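Local coordinates for Sel1 repeat family protein (Pseudomonas aeruginosa, PDB 6LCH), which probably acts as an immunity protein of the type VI secretion system, protecting Pseudomonas aeruginosa against the effector PldB, at residues A26-A31 with H58-H63; L68-W73 with D86-M91; Y235-L238 with D243-F246; Q98-M103 with N115-G120. All coordinates share one frame; numbering follows the deposited sequence.

Overall arrangement
Contacts 1, 2 and 4 follow one another along the N-terminal part of this all-helical chain, while contact 3 belongs to its C-terminal part. Contacts 1 and 2 share helix 59-70, and their centres are about 13 Å apart; M62 bridges them by packing on L87, K90 and M91. Contact 4 is centred about 15 Å from contact 2, with D102 lying on Y88 and M91. Contacts 1 and 4, about 21 Å apart between centres, are joined by a probable hydrogen bond from H63 ND1 to D102 OD1, 3.0 Å. Contact 3 stands apart: its nearest atoms are about 6 Å from contact 1 and about 12 Å from contacts 2 and 4.

Contact 1: residues A26-A31 with H58-H63; sequences AWYREA and HWKAMH
Y28 on helix 22-34 and A61 in the first turn of helix 59-70 bring their CA atoms to 5.6 Å, the two helices running in roughly the same direction. Y28 fills the gap between them. With CG anti to the backbone N (chi1 159°), its ring reaches across to the start of the second helix, where H58 CE1 lies over one face, 3.4 Å from Y28 CG. The two rings make an offset stack, centroids 4.6 Å apart and planes 28° from parallel, and Y28 CB adds a CH-pi contact over the imidazole face. Beside CG, Y28 CD2 lies 3.5 Å from A61 CA and 3.8 Å from A61 CB; toward the hydroxyl end K60 CB is 3.6 Å from Y28 CZ. H58 is the N-cap: A61 N donates to H58 ND1 at 3.1 Å, close to the imidazole plane. Its NE2 is hydrogen-bonded to D25, which also holds R29 in a salt bridge, and the two bonds together fix the rotation of the ring that Y28 stacks on. An accepting ND1 is consistent with a neutral histidine. Helix 43-55 packs against both partners, Y50 touching Y28 and A53 touching A61, while M62 turns to helix 81-93.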
# COMPACT_ATOMS: atom_id res chain seq x y z
N ALA A 26 -10.49 -19.79 1.64
CA ALA A 26 -11.92 -19.64 1.42
C ALA A 26 -12.59 -18.96 2.61
O ALA A 26 -13.44 -18.08 2.44
CB ALA A 26 -12.56 -21.00 1.15
N TRP A 27 -12.21 -19.35 3.83
CA TRP A 27 -12.70 -18.64 5.01
C TRP A 27 -12.30 -17.18 4.97
O TRP A 27 -13.10 -16.29 5.29
CB TRP A 27 -12.13 -19.28 6.29
CG TRP A 27 -12.63 -20.63 6.59
CD1 TRP A 27 -13.85 -21.15 6.27
CD2 TRP A 27 -11.92 -21.65 7.29
NE1 TRP A 27 -13.94 -22.45 6.73
CE2 TRP A 27 -12.76 -22.77 7.36
CE3 TRP A 27 -10.65 -21.72 7.86
CZ2 TRP A 27 -12.38 -23.95 7.98
CZ3 TRP A 27 -10.26 -22.89 8.48
CH2 TRP A 27 -11.13 -23.99 8.53
N TYR A 28 -11.05 -16.92 4.59
CA TYR A 28 -10.52 -15.56 4.60
C TYR A 28 -11.25 -14.68 3.60
O TYR A 28 -11.63 -13.54 3.92
CB TYR A 28 -9.02 -15.60 4.29
CG TYR A 28 -8.47 -14.30 3.78
CD1 TYR A 28 -8.23 -14.11 2.42
CD2 TYR A 28 -8.17 -13.26 4.65
CE1 TYR A 28 -7.72 -12.93 1.95
CE2 TYR A 28 -7.67 -12.07 4.18
CZ TYR A 28 -7.44 -11.91 2.84
OH TYR A 28 -6.93 -10.72 2.37
N ARG A 29 -11.45 -15.18 2.38
CA ARG A 29 -12.10 -14.38 1.35
C ARG A 29 -13.58 -14.14 1.65
O ARG A 29 -14.12 -13.10 1.26
CB ARG A 29 -11.93 -15.05 -0.01
CG ARG A 29 -10.56 -14.82 -0.64
CD ARG A 29 -10.47 -15.45 -2.02
NE ARG A 29 -10.22 -16.89 -1.96
CZ ARG A 29 -11.11 -17.82 -2.28
NH1 ARG A 29 -12.32 -17.47 -2.70
NH2 ARG A 29 -10.80 -19.10 -2.20
N GLU A 30 -14.25 -15.08 2.33
CA GLU A 30 -15.62 -14.82 2.76
C GLU A 30 -15.65 -13.75 3.84
O GLU A 30 -16.50 -12.85 3.82
CB GLU A 30 -16.29 -16.10 3.27
CG GLU A 30 -17.62 -15.83 3.98
CD GLU A 30 -18.39 -17.09 4.34
OE1 GLU A 30 -18.00 -18.19 3.89
OE2 GLU A 30 -19.38 -16.98 5.09
N ALA A 31 -14.73 -13.83 4.81
CA ALA A 31 -14.67 -12.82 5.85
C ALA A 31 -14.34 -11.45 5.27
O ALA A 31 -14.95 -10.44 5.65
CB ALA A 31 -13.64 -13.21 6.91
N HIS A 58 -3.07 -19.05 7.60
CA HIS A 58 -3.31 -18.06 6.55
C HIS A 58 -2.79 -16.70 6.99
O HIS A 58 -3.25 -16.15 8.00
CB HIS A 58 -4.81 -17.99 6.24
CG HIS A 58 -5.11 -17.39 4.91
ND1 HIS A 58 -5.14 -16.03 4.70
CD2 HIS A 58 -5.40 -17.97 3.72
CE1 HIS A 58 -5.44 -15.79 3.43
NE2 HIS A 58 -5.60 -16.95 2.82
N TRP A 59 -1.84 -16.14 6.24
CA TRP A 59 -1.15 -14.96 6.74
C TRP A 59 -1.90 -13.66 6.46
O TRP A 59 -1.80 -12.72 7.25
CB TRP A 59 0.29 -14.91 6.21
CG TRP A 59 0.45 -14.61 4.76
CD1 TRP A 59 0.55 -15.51 3.74
CD2 TRP A 59 0.56 -13.31 4.16
NE1 TRP A 59 0.70 -14.86 2.54
CE2 TRP A 59 0.71 -13.50 2.77
CE3 TRP A 59 0.54 -12.01 4.66
CZ2 TRP A 59 0.85 -12.44 1.88
CZ3 TRP A 59 0.67 -10.95 3.78
CH2 TRP A 59 0.83 -11.17 2.40
N LYS A 60 -2.66 -13.59 5.37
CA LYS A 60 -3.48 -12.40 5.16
C LYS A 60 -4.63 -12.34 6.16
O LYS A 60 -5.01 -11.26 6.62
CB LYS A 60 -4.00 -12.36 3.73
CG LYS A 60 -2.94 -11.96 2.72
CD LYS A 60 -3.21 -12.57 1.36
CE LYS A 60 -2.28 -11.97 0.32
NZ LYS A 60 -2.68 -10.58 -0.04
N ALA A 61 -5.18 -13.50 6.52
CA ALA A 61 -6.20 -13.54 7.56
C ALA A 61 -5.65 -13.05 8.90
O ALA A 61 -6.34 -12.35 9.64
CB ALA A 61 -6.76 -14.95 7.70
N MET A 62 -4.40 -13.43 9.22
CA MET A 62 -3.76 -12.93 10.43
C MET A 62 -3.60 -11.42 10.38
O MET A 62 -3.86 -10.72 11.36
CB MET A 62 -2.39 -13.59 10.62
CG MET A 62 -2.45 -15.06 10.93
SD MET A 62 -0.82 -15.69 11.34
CE MET A 62 0.01 -15.70 9.77
N HIS A 63 -3.15 -10.91 9.23
CA HIS A 63 -2.99 -9.47 9.07
C HIS A 63 -4.33 -8.75 9.20
O HIS A 63 -4.46 -7.78 9.97
CB HIS A 63 -2.34 -9.18 7.72
CG HIS A 63 -2.32 -7.73 7.34
ND1 HIS A 63 -1.33 -6.87 7.75
CD2 HIS A 63 -3.17 -7.00 6.59
CE1 HIS A 63 -1.57 -5.66 7.28
NE2 HIS A 63 -2.69 -5.71 6.56

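Contact 2: residues L68-W73 with D86-M91; sequences LYRTGW and DLYQKM
R70, at the end of helix 59-70, reaches toward Y88 on helix 81-93, and the phenol oxygen is what it touches. R70 CB already lies 4.0 Å from Y88 OH. CG continues from it in an extended line, anti to the backbone N (chi1 179°), and CD makes the closest approach, 3.6 Å from Y88 OH and near the plane of the tyrosine ring. The bend at chi3 (78°) turns R70 NE aside, 4.1 Å from Y88 OH, and carries the guanidinium past. That group ends with its plane 21° from the phenol ring, and the oxygen lies off its edge. This is van der Waals packing of an arginine stem on a hydroxyl; R70 is the exposed partner, while Y88, Y69 and L87 are buried. The apolar pair is Y69 with L87: L87 CD1 comes to the edge of the Y69 ring, 4.0 Å from Y69 CD2, the two side chains crossing at about a right angle. Both reach on to helix 43-55, Y69 touching V47 and L87 touching A54. Y88 in turn packs on A66 and, on helix 97-107, on D102 and M106. Past R70 the chain leaves the helix at T71, and backbone hydrogen bonding between Y69 and D80 ties the helix end to the start of the next helix. Two antiparallel helices joined by a glycine-containing loop, meeting through a leucine, two tyrosines and the stem of an arginine, make the helical hairpin of a Sel1 repeat, a member of the TPR clan.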
# COMPACT_ATOMS: atom_id res chain seq x y z
N LEU A 68 -8.06 -5.49 12.90
CA LEU A 68 -9.29 -5.26 13.66
C LEU A 68 -8.99 -5.15 15.15
O LEU A 68 -9.52 -4.26 15.83
CB LEU A 68 -10.30 -6.37 13.38
CG LEU A 68 -10.62 -6.73 11.93
CD1 LEU A 68 -11.76 -7.74 11.86
CD2 LEU A 68 -10.95 -5.49 11.11
N TYR A 69 -8.16 -6.06 15.68
CA TYR A 69 -7.86 -6.06 17.11
C TYR A 69 -6.91 -4.92 17.49
O TYR A 69 -7.03 -4.35 18.58
CB TYR A 69 -7.24 -7.39 17.52
CG TYR A 69 -8.19 -8.56 17.56
CD1 TYR A 69 -9.42 -8.48 18.20
CD2 TYR A 69 -7.85 -9.77 16.96
CE1 TYR A 69 -10.28 -9.57 18.23
CE2 TYR A 69 -8.69 -10.85 16.99
CZ TYR A 69 -9.91 -10.74 17.62
OH TYR A 69 -10.76 -11.83 17.65
N ARG A 70 -5.94 -4.61 16.63
CA ARG A 70 -4.98 -3.55 16.95
C ARG A 70 -5.68 -2.22 17.13
O ARG A 70 -5.44 -1.50 18.10
CB ARG A 70 -3.92 -3.46 15.85
CG ARG A 70 -2.89 -2.38 16.07
CD ARG A 70 -2.02 -2.23 14.84
NE ARG A 70 -2.70 -1.49 13.79
CZ ARG A 70 -2.90 -0.18 13.82
NH1 ARG A 70 -2.47 0.53 14.85
NH2 ARG A 70 -3.53 0.42 12.82
N THR A 71 -6.53 -1.86 16.17
CA THR A 71 -7.47 -0.77 16.34
C THR A 71 -8.68 -1.30 17.09
O THR A 71 -8.67 -2.41 17.63
CB THR A 71 -7.85 -0.19 14.98
OG1 THR A 71 -8.48 1.09 15.15
CG2 THR A 71 -8.80 -1.11 14.29
N GLY A 72 -9.75 -0.52 17.14
CA GLY A 72 -11.02 -1.09 17.53
C GLY A 72 -12.13 -0.60 16.63
O GLY A 72 -13.29 -0.54 17.04
N TRP A 73 -11.76 -0.26 15.40
CA TRP A 73 -12.71 0.42 14.51
C TRP A 73 -14.01 -0.35 14.30
O TRP A 73 -15.06 0.32 14.22
CB TRP A 73 -12.03 0.76 13.18
CG TRP A 73 -11.87 -0.35 12.16
CD1 TRP A 73 -10.73 -1.04 11.88
CD2 TRP A 73 -12.86 -0.85 11.26
NE1 TRP A 73 -10.94 -1.96 10.89
CE2 TRP A 73 -12.25 -1.86 10.49
CE3 TRP A 73 -14.21 -0.55 11.04
CZ2 TRP A 73 -12.93 -2.57 9.51
CZ3 TRP A 73 -14.89 -1.26 10.07
CH2 TRP A 73 -14.25 -2.26 9.31
N ASP A 86 -0.06 -11.37 19.17
CA ASP A 86 0.06 -12.81 19.00
C ASP A 86 -0.13 -13.21 17.55
O ASP A 86 0.53 -14.12 17.05
CB ASP A 86 -0.94 -13.54 19.90
CG ASP A 86 -0.73 -13.22 21.37
OD1 ASP A 86 -1.64 -13.51 22.17
OD2 ASP A 86 0.34 -12.67 21.71
N LEU A 87 -1.04 -12.53 16.84
CA LEU A 87 -1.20 -12.78 15.41
C LEU A 87 0.03 -12.33 14.64
O LEU A 87 0.45 -12.99 13.69
CB LEU A 87 -2.45 -12.08 14.89
CG LEU A 87 -3.77 -12.79 15.15
CD1 LEU A 87 -4.93 -11.80 15.08
CD2 LEU A 87 -3.98 -13.94 14.18
N TYR A 88 0.62 -11.19 15.03
CA TYR A 88 1.84 -10.72 14.38
C TYR A 88 3.01 -11.68 14.62
O TYR A 88 3.84 -11.87 13.73
CB TYR A 88 2.18 -9.30 14.87
CG TYR A 88 1.16 -8.25 14.43
CD1 TYR A 88 0.41 -8.43 13.30
CD2 TYR A 88 0.97 -7.09 15.15
CE1 TYR A 88 -0.52 -7.49 12.87
CE2 TYR A 88 0.03 -6.14 14.73
CZ TYR A 88 -0.70 -6.35 13.59
OH TYR A 88 -1.62 -5.42 13.18
N GLN A 89 3.08 -12.30 15.81
CA GLN A 89 4.16 -13.25 16.07
C GLN A 89 3.97 -14.55 15.31
O GLN A 89 4.95 -15.19 14.91
CB GLN A 89 4.26 -13.53 17.57
CG GLN A 89 5.45 -14.39 17.96
CD GLN A 89 6.78 -13.80 17.51
OE1 GLN A 89 7.05 -12.62 17.72
NE2 GLN A 89 7.61 -14.63 16.89
N LYS A 90 2.72 -14.97 15.09
CA LYS A 90 2.48 -16.14 14.26
C LYS A 90 2.90 -15.88 12.82
O LYS A 90 3.41 -16.78 12.14
CB LYS A 90 1.01 -16.55 14.33
CG LYS A 90 0.58 -17.04 15.71
CD LYS A 90 -0.93 -16.94 15.89
CE LYS A 90 -1.30 -16.76 17.36
NZ LYS A 90 -0.81 -17.88 18.22
N MET A 91 2.70 -14.65 12.33
CA MET A 91 3.18 -14.28 11.01
C MET A 91 4.70 -14.37 10.94
O MET A 91 5.26 -14.88 9.96
CB MET A 91 2.73 -12.86 10.66
CG MET A 91 1.24 -12.69 10.55
SD MET A 91 0.79 -11.24 9.61
CE MET A 91 0.14 -10.24 10.87

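Contact 3: residues Y235-L238 with D243-F246; sequences YKKL and DLRF
L238, in the last turns of helix 225-240, and F246, in the loop that follows, form the well-packed part of this contact. L238 CG comes up to the edge of the phenyl ring, in its plane, 3.6 Å from F246 CE1, and L238 CD1 lies 3.8 Å from the same F246 CE1. The leucine and phenylalanine side chains run antiparallel, side by side. L238 CD2, also against the ring, reaches the loop backbone, 3.3 Å from L244 O, with L244 CB behind it at 4.3 Å. This is a helix followed by a reversing loop that packs back on the helix's C-terminal end in the all-helical fold, the CA atoms of L238 and L244 being 6.3 Å apart; backbone hydrogen bonding of F246 with S195 anchors the returning loop to the end of helix 183-195. On the solvent side things are looser and less certain. K237, its chain bent at three torsions, curls over L244, but its modelled approach to L244 CD1 is too short to trust in detail. K237 CG also reaches the ring edge, 4.2 Å from F246 CZ. R245 lies along the exposed flank, its NH1 hydrogen-bonded to P242 O and only grazing L238 CD2 at 4.2 Å.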
# COMPACT_ATOMS: atom_id res chain seq x y z
N TYR A 235 -11.95 5.94 -8.21
CA TYR A 235 -11.84 6.14 -6.77
C TYR A 235 -13.06 5.62 -6.04
O TYR A 235 -12.95 5.04 -4.95
CB TYR A 235 -11.61 7.63 -6.46
CG TYR A 235 -12.05 8.03 -5.08
CD1 TYR A 235 -13.31 8.57 -4.87
CD2 TYR A 235 -11.22 7.87 -3.98
CE1 TYR A 235 -13.72 8.94 -3.61
CE2 TYR A 235 -11.63 8.23 -2.71
CZ TYR A 235 -12.88 8.78 -2.54
OH TYR A 235 -13.32 9.15 -1.28
N LYS A 236 -14.26 5.80 -6.61
CA LYS A 236 -15.43 5.24 -5.96
C LYS A 236 -15.42 3.72 -6.02
O LYS A 236 -15.79 3.05 -5.05
CB LYS A 236 -16.71 5.81 -6.58
CG LYS A 236 -16.91 7.28 -6.26
CD LYS A 236 -16.77 7.52 -4.78
CE LYS A 236 -18.13 7.57 -4.12
NZ LYS A 236 -18.03 7.65 -2.64
N LYS A 237 -14.97 3.15 -7.14
CA LYS A 237 -14.93 1.70 -7.28
C LYS A 237 -13.97 1.06 -6.28
O LYS A 237 -14.29 0.04 -5.66
CB LYS A 237 -14.56 1.34 -8.71
CG LYS A 237 -14.65 -0.11 -9.10
CD LYS A 237 -16.08 -0.65 -9.19
CE LYS A 237 -16.15 -2.14 -8.75
NZ LYS A 237 -15.96 -2.31 -7.26
N LEU A 238 -12.79 1.67 -6.09
CA LEU A 238 -11.83 1.12 -5.14
C LEU A 238 -12.26 1.37 -3.70
O LEU A 238 -11.88 0.61 -2.80
CB LEU A 238 -10.44 1.73 -5.36
CG LEU A 238 -9.62 1.28 -6.56
CD1 LEU A 238 -8.55 2.30 -6.85
CD2 LEU A 238 -9.00 -0.08 -6.29
N ASP A 243 -9.67 -4.13 -3.61
CA ASP A 243 -8.89 -5.19 -4.22
C ASP A 243 -8.91 -5.15 -5.74
O ASP A 243 -8.17 -5.90 -6.38
CB ASP A 243 -9.37 -6.55 -3.74
CG ASP A 243 -8.78 -6.92 -2.40
OD1 ASP A 243 -7.60 -7.34 -2.37
OD2 ASP A 243 -9.48 -6.78 -1.37
N LEU A 244 -9.74 -4.30 -6.33
CA LEU A 244 -9.79 -4.20 -7.78
C LEU A 244 -8.52 -3.57 -8.31
O LEU A 244 -7.81 -2.84 -7.62
CB LEU A 244 -10.96 -3.34 -8.22
CG LEU A 244 -12.30 -3.87 -7.80
CD1 LEU A 244 -13.06 -2.66 -7.42
CD2 LEU A 244 -12.95 -4.55 -8.99
N ARG A 245 -8.26 -3.84 -9.59
CA ARG A 245 -7.16 -3.26 -10.32
C ARG A 245 -7.70 -2.71 -11.62
O ARG A 245 -8.89 -2.85 -11.94
CB ARG A 245 -6.05 -4.30 -10.53
CG ARG A 245 -5.46 -4.82 -9.22
CD ARG A 245 -4.91 -3.66 -8.39
NE ARG A 245 -4.41 -4.07 -7.08
CZ ARG A 245 -5.00 -3.80 -5.92
NH1 ARG A 245 -6.13 -3.11 -5.89
NH2 ARG A 245 -4.46 -4.22 -4.78
N PHE A 246 -6.83 -2.05 -12.39
CA PHE A 246 -7.23 -1.37 -13.62
C PHE A 246 -6.11 -1.53 -14.64
O PHE A 246 -5.35 -0.59 -14.92
CB PHE A 246 -7.56 0.10 -13.35
CG PHE A 246 -8.66 0.29 -12.35
CD1 PHE A 246 -8.39 0.35 -10.99
CD2 PHE A 246 -9.98 0.36 -12.76
CE1 PHE A 246 -9.40 0.49 -10.07
CE2 PHE A 246 -11.00 0.51 -11.85
CZ PHE A 246 -10.72 0.58 -10.50

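Contact 4: residues Q98-M103 with N115-G120; sequences QGFYDM and NPATDG
F100 meets A117 and T118 because its chi1 of -63° sets CG anti to the carbonyl carbon and sends the ring off helix 97-107 toward the loop. T118 answers with a chi1 of 69°: OG1 sits between the backbone N and the carbonyl carbon, and CG2 is left to face the phenyl. The methyl comes in obliquely, 4.0 Å from F100 CD1. A117 meets the outer end of the ring with two atoms, its CB 3.9 Å from F100 CE1 and its carbonyl O 3.7 Å from the same F100 CE1. D95, L130 and, on helix 123-129, K126 and A127 also touch the phenyl. T118 OG1, buried with its methyl, has G112 O as its stronger hydrogen-bond partner and L121 O as a second; its one proton must be shared or alternate between them. On the helix itself Q98 NE2 reaches one turn on to D102 OD2 at 3.1 Å, meeting the carboxylate from above its plane, while Q98 OE1 is taken by N132. The loop is shaped by N115. Its OD1 accepts from A117 N at 2.8 Å, in the carbonyl plane, and its main-chain O accepts from T118 N at 3.2 Å. These bonds hold A117 and T118 where they meet the ring, and A117 also packs on I92 of helix 81-93. An Asx turn at N115 overlaid on a type I beta turn over residues 115-118 is what shapes this link between helices 111-114 and 123-129 in the all-helical fold.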
# COMPACT_ATOMS: atom_id res chain seq x y z
N GLN A 98 5.30 -9.39 5.76
CA GLN A 98 4.35 -8.44 6.33
C GLN A 98 4.28 -8.56 7.85
O GLN A 98 3.97 -7.58 8.54
CB GLN A 98 2.97 -8.64 5.71
CG GLN A 98 1.94 -7.56 6.07
CD GLN A 98 2.26 -6.21 5.44
OE1 GLN A 98 2.73 -6.14 4.30
NE2 GLN A 98 1.98 -5.14 6.17
N GLY A 99 4.58 -9.74 8.40
CA GLY A 99 4.54 -9.91 9.84
C GLY A 99 5.55 -9.04 10.57
O GLY A 99 5.28 -8.53 11.66
N PHE A 100 6.73 -8.84 9.96
CA PHE A 100 7.74 -7.97 10.56
C PHE A 100 7.30 -6.51 10.51
O PHE A 100 7.45 -5.77 11.50
CB PHE A 100 9.08 -8.16 9.85
CG PHE A 100 9.65 -9.54 9.99
CD1 PHE A 100 10.33 -9.91 11.14
CD2 PHE A 100 9.49 -10.47 8.98
CE1 PHE A 100 10.86 -11.18 11.27
CE2 PHE A 100 10.02 -11.75 9.11
CZ PHE A 100 10.71 -12.10 10.25
N TYR A 101 6.80 -6.07 9.36
CA TYR A 101 6.28 -4.70 9.24
C TYR A 101 5.19 -4.43 10.27
O TYR A 101 5.15 -3.36 10.88
CB TYR A 101 5.75 -4.47 7.83
CG TYR A 101 5.11 -3.11 7.60
CD1 TYR A 101 3.73 -2.94 7.74
CD2 TYR A 101 5.88 -2.02 7.24
CE1 TYR A 101 3.15 -1.70 7.53
CE2 TYR A 101 5.30 -0.78 7.03
CZ TYR A 101 3.94 -0.63 7.17
OH TYR A 101 3.37 0.61 6.95
N ASP A 102 4.29 -5.39 10.46
CA ASP A 102 3.17 -5.17 11.37
C ASP A 102 3.63 -5.10 12.82
O ASP A 102 3.10 -4.32 13.61
CB ASP A 102 2.11 -6.26 11.20
CG ASP A 102 1.48 -6.27 9.83
OD1 ASP A 102 1.12 -7.37 9.35
OD2 ASP A 102 1.33 -5.19 9.21
N MET A 103 4.62 -5.93 13.19
CA MET A 103 5.07 -5.95 14.57
C MET A 103 5.81 -4.67 14.94
O MET A 103 5.66 -4.16 16.06
CB MET A 103 5.97 -7.16 14.82
CG MET A 103 6.36 -7.33 16.27
SD MET A 103 5.01 -7.94 17.28
CE MET A 103 5.13 -9.70 16.94
N ASN A 115 14.57 -9.30 18.47
CA ASN A 115 13.82 -10.50 18.10
C ASN A 115 14.71 -11.47 17.33
O ASN A 115 15.37 -11.07 16.36
CB ASN A 115 12.60 -10.11 17.26
CG ASN A 115 11.64 -11.27 17.07
OD1 ASN A 115 11.95 -12.24 16.37
ND2 ASN A 115 10.47 -11.18 17.68
N PRO A 116 14.74 -12.75 17.70
CA PRO A 116 15.61 -13.71 17.00
C PRO A 116 15.28 -13.87 15.52
O PRO A 116 16.17 -14.21 14.74
CB PRO A 116 15.41 -15.02 17.77
CG PRO A 116 14.11 -14.85 18.50
CD PRO A 116 14.03 -13.38 18.83
N ALA A 117 14.04 -13.64 15.12
CA ALA A 117 13.65 -13.88 13.73
C ALA A 117 14.11 -12.78 12.78
O ALA A 117 14.04 -12.97 11.56
CB ALA A 117 12.14 -14.04 13.63
N THR A 118 14.56 -11.63 13.29
CA THR A 118 15.02 -10.56 12.42
C THR A 118 16.48 -10.69 12.04
O THR A 118 16.91 -10.04 11.08
CB THR A 118 14.79 -9.20 13.09
OG1 THR A 118 15.67 -9.05 14.21
CG2 THR A 118 13.35 -9.06 13.56
N ASP A 119 17.25 -11.50 12.77
CA ASP A 119 18.68 -11.70 12.50
C ASP A 119 19.45 -10.39 12.68
O ASP A 119 20.25 -10.00 11.83
CB ASP A 119 18.90 -12.29 11.11
CG ASP A 119 18.03 -13.51 10.85
OD1 ASP A 119 17.95 -14.38 11.74
OD2 ASP A 119 17.43 -13.59 9.75
N GLY A 120 19.21 -9.72 13.80
CA GLY A 120 19.90 -8.49 14.11
C GLY A 120 19.40 -7.26 13.38
O GLY A 120 20.06 -6.22 13.44